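Long-range contacts in 2-keto-3-deoxy-D-arabinonate dehydratase (Sulfolobus solfataricus, PDB 2Q18), which catalyses the metal-dependent dehydration of 2-dehydro-3-deoxy-D-arabinonate to 2,5-dioxopentanoate, a step in the oxidation of pentoses to 2-oxoglutarate: residues 28-33 and 69-74; 137-142 and 260-265. One frame throughout, in Å; residues are numbered along the deposited sequence.

Contact 1: 28-33 and 69-74; sequences EDPIKA and KPIDPP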
ATOM      1  N   GLU A  28       8.464   0.982  15.679  1.00 27.57           N
ATOM      2  CA  GLU A  28       8.251   2.065  14.718  1.00 28.60           C
ATOM      3  C   GLU A  28       9.401   2.201  13.721  1.00 28.78           C
ATOM      4  O   GLU A  28      10.526   1.760  13.993  1.00 28.49           O
ATOM      5  CB  GLU A  28       8.124   3.405  15.452  1.00 28.52           C
ATOM      6  CG  GLU A  28       7.034   3.487  16.505  1.00 30.99           C
ATOM      7  CD  GLU A  28       6.795   4.912  16.968  1.00 30.32           C
ATOM      8  OE1 GLU A  28       7.649   5.472  17.691  1.00 32.35           O
ATOM      9  OE2 GLU A  28       5.742   5.472  16.610  1.00 37.04           O
ATOM     10  N   ASP A  29       9.104   2.831  12.579  1.00 28.53           N
ATOM     11  CA  ASP A  29      10.114   3.376  11.662  1.00 29.40           C
ATOM     12  C   ASP A  29      11.116   4.202  12.466  1.00 27.07           C
ATOM     13  O   ASP A  29      10.710   4.958  13.348  1.00 26.81           O
ATOM     14  CB  ASP A  29       9.431   4.238  10.580  1.00 30.84           C
ATOM     15  CG  ASP A  29      10.300   5.408  10.093  1.00 37.90           C
ATOM     16  OD1 ASP A  29      11.360   5.184   9.462  1.00 44.97           O
ATOM     17  OD2 ASP A  29       9.901   6.573  10.323  1.00 44.65           O
ATOM     18  N   PRO A  30      12.424   4.046  12.180  1.00 26.15           N
ATOM     19  CA  PRO A  30      13.444   4.708  13.003  1.00 24.96           C
ATOM     20  C   PRO A  30      13.369   6.237  13.040  1.00 24.33           C
ATOM     21  O   PRO A  30      13.642   6.819  14.082  1.00 24.73           O
ATOM     22  CB  PRO A  30      14.771   4.222  12.396  1.00 25.12           C
ATOM     23  CG  PRO A  30      14.421   3.754  11.014  1.00 23.89           C
ATOM     24  CD  PRO A  30      13.027   3.223  11.111  1.00 25.01           C
ATOM     25  N   ILE A  31      13.000   6.886  11.934  1.00 24.36           N
ATOM     26  CA  ILE A  31      12.808   8.345  11.942  1.00 24.57           C
ATOM     27  C   ILE A  31      11.669   8.727  12.897  1.00 26.24           C
ATOM     28  O   ILE A  31      11.819   9.634  13.718  1.00 24.55           O
ATOM     29  CB  ILE A  31      12.570   8.935  10.523  1.00 24.95           C
ATOM     30  CG1 ILE A  31      13.824   8.752   9.653  1.00 24.68           C
ATOM     31  CG2 ILE A  31      12.218  10.424  10.607  1.00 24.04           C
ATOM     32  CD1 ILE A  31      13.572   8.857   8.151  1.00 23.89           C
ATOM     33  N   LYS A  32      10.553   8.006  12.800  1.00 27.34           N
ATOM     34  CA  LYS A  32       9.429   8.174  13.722  1.00 29.75           C
ATOM     35  C   LYS A  32       9.854   7.923  15.172  1.00 29.39           C
ATOM     36  O   LYS A  32       9.461   8.670  16.072  1.00 29.99           O
ATOM     37  CB  LYS A  32       8.264   7.260  13.316  1.00 31.28           C
ATOM     38  CG  LYS A  32       7.055   7.283  14.256  1.00 36.86           C
ATOM     39  CD  LYS A  32       6.364   8.648  14.314  1.00 44.20           C
ATOM     40  CE  LYS A  32       5.153   8.617  15.247  1.00 44.43           C
ATOM     41  NZ  LYS A  32       4.520   9.963  15.392  1.00 49.32           N
ATOM     42  N   ALA A  33      10.676   6.894  15.388  1.00 28.32           N
ATOM     43  CA  ALA A  33      11.197   6.585  16.721  1.00 27.97           C
ATOM     44  C   ALA A  33      12.039   7.730  17.280  1.00 28.12           C
ATOM     45  O   ALA A  33      11.933   8.058  18.464  1.00 28.16           O
ATOM     46  CB  ALA A  33      12.004   5.287  16.704  1.00 28.00           C
ATOM     47  N   LYS A  69      22.825   1.492   6.735  1.00 22.53           N
ATOM     48  CA  LYS A  69      22.413   2.850   7.119  1.00 23.43           C
ATOM     49  C   LYS A  69      21.353   2.741   8.212  1.00 22.30           C
ATOM     50  O   LYS A  69      20.412   1.963   8.063  1.00 22.90           O
ATOM     51  CB  LYS A  69      21.818   3.596   5.918  1.00 22.76           C
ATOM     52  CG  LYS A  69      22.806   3.939   4.818  1.00 23.91           C
ATOM     53  CD  LYS A  69      22.093   4.520   3.593  1.00 24.72           C
ATOM     54  CE  LYS A  69      21.442   3.420   2.759  1.00 26.61           C
ATOM     55  NZ  LYS A  69      21.056   3.891   1.417  1.00 27.91           N
ATOM     56  N   PRO A  70      21.519   3.477   9.327  1.00 22.03           N
ATOM     57  CA  PRO A  70      20.520   3.426  10.402  1.00 22.60           C
ATOM     58  C   PRO A  70      19.136   3.981  10.016  1.00 22.52           C
ATOM     59  O   PRO A  70      18.130   3.580  10.609  1.00 22.22           O
ATOM     60  CB  PRO A  70      21.151   4.259  11.527  1.00 22.49           C
ATOM     61  CG  PRO A  70      22.167   5.105  10.866  1.00 22.65           C
ATOM     62  CD  PRO A  70      22.661   4.344   9.672  1.00 21.99           C
ATOM     63  N   ILE A  71      19.097   4.897   9.049  1.00 22.38           N
ATOM     64  CA  ILE A  71      17.840   5.404   8.480  1.00 22.07           C
ATOM     65  C   ILE A  71      18.018   5.616   6.984  1.00 22.64           C
ATOM     66  O   ILE A  71      19.145   5.597   6.479  1.00 21.98           O
ATOM     67  CB  ILE A  71      17.371   6.770   9.107  1.00 22.38           C
ATOM     68  CG1 ILE A  71      18.383   7.893   8.818  1.00 19.63           C
ATOM     69  CG2 ILE A  71      17.050   6.630  10.609  1.00 19.14           C
ATOM     70  CD1 ILE A  71      17.900   9.298   9.198  1.00 22.44           C
ATOM     71  N   ASP A  72      16.903   5.808   6.286  1.00 22.57           N
ATOM     72  CA  ASP A  72      16.916   6.328   4.926  1.00 23.81           C
ATOM     73  C   ASP A  72      16.636   7.830   5.004  1.00 23.91           C
ATOM     74  O   ASP A  72      15.477   8.235   5.138  1.00 23.53           O
ATOM     75  CB  ASP A  72      15.858   5.626   4.058  1.00 24.02           C
ATOM     76  CG  ASP A  72      16.101   4.123   3.929  1.00 28.32           C
ATOM     77  OD1 ASP A  72      17.240   3.725   3.601  1.00 28.40           O
ATOM     78  OD2 ASP A  72      15.149   3.335   4.152  1.00 32.29           O
ATOM     79  N   PRO A  73      17.693   8.669   4.929  1.00 23.61           N
ATOM     80  CA  PRO A  73      17.467  10.110   5.042  1.00 23.47           C
ATOM     81  C   PRO A  73      16.875  10.649   3.737  1.00 23.52           C
ATOM     82  O   PRO A  73      17.498  10.512   2.682  1.00 23.89           O
ATOM     83  CB  PRO A  73      18.871  10.669   5.281  1.00 23.73           C
ATOM     84  CG  PRO A  73      19.786   9.687   4.606  1.00 23.31           C
ATOM     85  CD  PRO A  73      19.112   8.341   4.690  1.00 23.02           C
ATOM     86  N   PRO A  74      15.669  11.245   3.796  1.00 23.83           N
ATOM     87  CA  PRO A  74      15.045  11.663   2.541  1.00 22.62           C
ATOM     88  C   PRO A  74      15.909  12.663   1.775  1.00 21.45           C
ATOM     89  O   PRO A  74      15.917  12.649   0.546  1.00 21.06           O
ATOM     90  CB  PRO A  74      13.720  12.291   2.991  1.00 22.76           C
ATOM     91  CG  PRO A  74      13.458  11.688   4.344  1.00 25.60           C
ATOM     92  CD  PRO A  74      14.822  11.555   4.963  1.00 23.77           C
TER
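With CG2 anti to its carbonyl carbon and CG1 held between the backbone N and the carbonyl carbon (chi1 63°), I71 presents its branched methyl to the first turn of helix 30-40, where P30 and I31 receive it. I71 CG2 lies 3.8 Å from P30 CB, touching the flank of the pyrrolidine ring. On I31 the ethyl branch does the work: chi1 of -65° sets CG1 beside the backbone N, and the two isoleucine side chains meet at about a right angle, I31 CG1 being 4.0 Å from I71 CG2. Farther out, I31 CD1 reaches past I71 to the backbone, 3.6 Å from D72 O, and brushes the ring of P74. The helix start is fixed from within its own segment. D29 is the N-cap, and its OD2 accepts from K32 N at 2.9 Å, the donor standing well above the carboxylate plane; a weaker bond runs from I31 N to D29 OD1. The carboxylate of D72 forms a salt bridge with R5 of strand 2-8, whose L3 packs on both P30 and P70. Helix 30-40 and the loop leading to strand 76-80 therefore meet by van der Waals packing, aliphatic carbon on aliphatic carbon and on the backbone oxygens of P70 and D72, with no hydrogen bond between the segments, while D29 spends its carboxylate on capping the helix and D72 turns its own to R5.

Contact 2: 137-142 and 260-265; sequences SEWTLP and PGRDKG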
ATOM      1  N   SER A 137      37.659  10.954 -11.526  1.00 31.51           N
ATOM      2  CA  SER A 137      38.397  11.682 -10.500  1.00 31.48           C
ATOM      3  C   SER A 137      39.746  11.021 -10.245  1.00 33.34           C
ATOM      4  O   SER A 137      39.831   9.796 -10.129  1.00 32.86           O
ATOM      5  CB  SER A 137      37.606  11.754  -9.195  1.00 30.82           C
ATOM      6  OG  SER A 137      38.368  12.397  -8.188  1.00 28.53           O
ATOM      7  N   GLU A 138      40.788  11.845 -10.154  1.00 34.27           N
ATOM      8  CA  GLU A 138      42.138  11.375  -9.844  1.00 35.82           C
ATOM      9  C   GLU A 138      42.578  11.848  -8.460  1.00 34.50           C
ATOM     10  O   GLU A 138      43.723  11.627  -8.057  1.00 34.25           O
ATOM     11  CB  GLU A 138      43.134  11.843 -10.916  1.00 37.05           C
ATOM     12  CG  GLU A 138      43.130  11.001 -12.199  1.00 43.36           C
ATOM     13  CD  GLU A 138      41.970  11.327 -13.143  1.00 52.96           C
ATOM     14  OE1 GLU A 138      41.730  12.526 -13.414  1.00 54.91           O
ATOM     15  OE2 GLU A 138      41.309  10.378 -13.630  1.00 55.58           O
ATOM     16  N   TRP A 139      41.668  12.506  -7.741  1.00 32.37           N
ATOM     17  CA  TRP A 139      41.942  12.961  -6.377  1.00 30.80           C
ATOM     18  C   TRP A 139      40.663  13.105  -5.539  1.00 31.08           C
ATOM     19  O   TRP A 139      40.089  14.197  -5.420  1.00 31.15           O
ATOM     20  CB  TRP A 139      42.769  14.260  -6.381  1.00 30.13           C
ATOM     21  CG  TRP A 139      43.136  14.748  -5.010  1.00 28.91           C
ATOM     22  CD1 TRP A 139      43.529  13.987  -3.945  1.00 28.71           C
ATOM     23  CD2 TRP A 139      43.153  16.109  -4.559  1.00 29.92           C
ATOM     24  NE1 TRP A 139      43.780  14.789  -2.857  1.00 29.71           N
ATOM     25  CE2 TRP A 139      43.558  16.096  -3.206  1.00 29.10           C
ATOM     26  CE3 TRP A 139      42.865  17.339  -5.167  1.00 28.90           C
ATOM     27  CZ2 TRP A 139      43.680  17.264  -2.447  1.00 31.12           C
ATOM     28  CZ3 TRP A 139      42.986  18.501  -4.411  1.00 29.81           C
ATOM     29  CH2 TRP A 139      43.389  18.454  -3.065  1.00 29.40           C
ATOM     30  N   THR A 140      40.234  11.987  -4.957  1.00 29.97           N
ATOM     31  CA  THR A 140      39.050  11.950  -4.110  1.00 28.77           C
ATOM     32  C   THR A 140      39.456  11.752  -2.659  1.00 28.70           C
ATOM     33  O   THR A 140      40.233  10.848  -2.341  1.00 29.28           O
ATOM     34  CB  THR A 140      38.073  10.836  -4.562  1.00 28.28           C
ATOM     35  OG1 THR A 140      37.501  11.193  -5.825  1.00 27.42           O
ATOM     36  CG2 THR A 140      36.956  10.630  -3.550  1.00 28.47           C
ATOM     37  N   LEU A 141      38.932  12.608  -1.786  1.00 27.24           N
ATOM     38  CA  LEU A 141      39.198  12.511  -0.362  1.00 27.73           C
ATOM     39  C   LEU A 141      37.930  12.243   0.437  1.00 28.67           C
ATOM     40  O   LEU A 141      36.850  12.701   0.056  1.00 28.71           O
ATOM     41  CB  LEU A 141      39.859  13.793   0.153  1.00 27.29           C
ATOM     42  CG  LEU A 141      41.267  14.144  -0.342  1.00 28.80           C
ATOM     43  CD1 LEU A 141      41.729  15.445   0.311  1.00 27.87           C
ATOM     44  CD2 LEU A 141      42.248  13.009  -0.055  1.00 27.82           C
ATOM     45  N   PRO A 142      38.055  11.492   1.549  1.00 29.20           N
ATOM     46  CA  PRO A 142      36.953  11.441   2.490  1.00 29.17           C
ATOM     47  C   PRO A 142      36.963  12.715   3.326  1.00 29.53           C
ATOM     48  O   PRO A 142      38.032  13.270   3.598  1.00 29.92           O
ATOM     49  CB  PRO A 142      37.290  10.232   3.365  1.00 29.37           C
ATOM     50  CG  PRO A 142      38.793  10.150   3.333  1.00 29.17           C
ATOM     51  CD  PRO A 142      39.208  10.676   1.984  1.00 29.21           C
ATOM     52  N   PRO A 260      43.393  15.416   4.201  1.00 37.25           N
ATOM     53  CA  PRO A 260      44.617  14.781   3.702  1.00 37.36           C
ATOM     54  C   PRO A 260      45.234  15.554   2.534  1.00 38.55           C
ATOM     55  O   PRO A 260      44.557  16.374   1.897  1.00 37.62           O
ATOM     56  CB  PRO A 260      44.129  13.406   3.234  1.00 37.42           C
ATOM     57  CG  PRO A 260      42.899  13.148   4.036  1.00 37.11           C
ATOM     58  CD  PRO A 260      42.246  14.490   4.166  1.00 36.71           C
ATOM     59  N   GLY A 261      46.512  15.290   2.266  1.00 38.68           N
ATOM     60  CA  GLY A 261      47.246  15.990   1.220  1.00 39.37           C
ATOM     61  C   GLY A 261      46.868  15.553  -0.179  1.00 40.41           C
ATOM     62  O   GLY A 261      46.062  14.636  -0.360  1.00 40.20           O
ATOM     63  N   ARG A 262      47.473  16.206  -1.169  1.00 41.14           N
ATOM     64  CA  ARG A 262      47.181  15.953  -2.579  1.00 42.48           C
ATOM     65  C   ARG A 262      47.627  14.567  -3.052  1.00 42.06           C
ATOM     66  O   ARG A 262      47.145  14.071  -4.074  1.00 42.25           O
ATOM     67  CB  ARG A 262      47.804  17.043  -3.457  1.00 43.12           C
ATOM     68  CG  ARG A 262      47.129  17.208  -4.818  1.00 48.91           C
ATOM     69  CD  ARG A 262      47.528  18.519  -5.487  1.00 59.29           C
ATOM     70  NE  ARG A 262      47.096  19.685  -4.717  1.00 64.36           N
ATOM     71  CZ  ARG A 262      47.396  20.947  -5.019  1.00 67.92           C
ATOM     72  NH1 ARG A 262      46.952  21.933  -4.248  1.00 68.74           N
ATOM     73  NH2 ARG A 262      48.136  21.229  -6.087  1.00 68.65           N
ATOM     74  N   ASP A 263      48.543  13.948  -2.310  1.00 41.66           N
ATOM     75  CA  ASP A 263      49.020  12.600  -2.633  1.00 41.53           C
ATOM     76  C   ASP A 263      48.223  11.505  -1.908  1.00 39.98           C
ATOM     77  O   ASP A 263      48.485  10.311  -2.088  1.00 39.16           O
ATOM     78  CB  ASP A 263      50.526  12.471  -2.337  1.00 42.22           C
ATOM     79  CG  ASP A 263      50.871  12.718  -0.871  1.00 45.70           C
ATOM     80  OD1 ASP A 263      50.068  13.348  -0.144  1.00 49.36           O
ATOM     81  OD2 ASP A 263      51.965  12.286  -0.445  1.00 50.45           O
ATOM     82  N   LYS A 264      47.241  11.922  -1.108  1.00 38.82           N
ATOM     83  CA  LYS A 264      46.474  11.002  -0.264  1.00 37.31           C
ATOM     84  C   LYS A 264      45.116  10.606  -0.852  1.00 36.49           C
ATOM     85  O   LYS A 264      44.209  10.188  -0.127  1.00 36.61           O
ATOM     86  CB  LYS A 264      46.323  11.569   1.156  1.00 37.26           C
ATOM     87  CG  LYS A 264      47.643  11.771   1.908  1.00 38.95           C
ATOM     88  CD  LYS A 264      48.430  10.466   2.036  1.00 40.24           C
ATOM     89  CE  LYS A 264      49.803  10.674   2.657  1.00 42.78           C
ATOM     90  NZ  LYS A 264      49.721  10.970   4.111  1.00 48.24           N
ATOM     91  N   GLY A 265      44.991  10.728  -2.171  1.00 35.52           N
ATOM     92  CA  GLY A 265      43.775  10.344  -2.876  1.00 34.70           C
ATOM     93  C   GLY A 265      43.417   8.885  -2.668  1.00 34.95           C
ATOM     94  O   GLY A 265      44.279   8.000  -2.727  1.00 33.61           O
TER
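A type I beta turn, G261 to K264, in the loop between strands 250-253 and 271-276 packs on the start of strand 140-150, and W139 and L141 are the side chains that meet it. W139 extends with CG anti to the backbone N (chi1 -177°), which lays the indole beneath the turn. R262 CG sits over the six-membered ring, 4.0 Å from its centroid and only 6° off the normal, a CH-pi contact made by the aliphatic part of the arginine; the guanidinium is carried beyond, its plane 51° from that of the ring. W139 NE1 gives a weak, bent hydrogen bond to G261 O, 3.4 Å away, an oxygen that also accepts the turn's own bond from K264 N. At the indole edge lies G265, whose CA is 3.8 Å from W139 CD1. Within the FAH-family fold, this strand runs on directly into the magnesium ligands E143 and E145, and the same loop carries the substrate-binding T256. Replacing W139 with an alanine would probably leave R262 without the aromatic face beneath its CG and set that side chain free to swing, while G261 O would lose its indole donor. L141 packs alongside P260, the two side chains sliding past each other in opposite directions. Its methyls meet different atoms: CD1 approaches P260 O at 3.4 Å, whereas CD2 lies 3.8 Å from P260 CB and also meets K264 O. K264, at the end of the turn, makes a cation-pi contact with F219, and G265 O accepts from R214.

Two ways of fastening a loop appear in one chain. Contact 1 rests on aliphatic branches and proline rings, with no hydrogen bond across the join; contact 2 adds an aromatic face and a weak indole bond between its segments. Their centres are 32 Å apart on opposite sides of the chain's centre, their nearest atoms about 16 Å, and one closes along the sequence before the other opens. Of the two, contact 2 is the one near the active site: the side chain of L141 is about 5 Å from that of the magnesium ligand E143, and that of P260 about 7 Å from that of T256, which binds substrate. Contact 1 is remote packing.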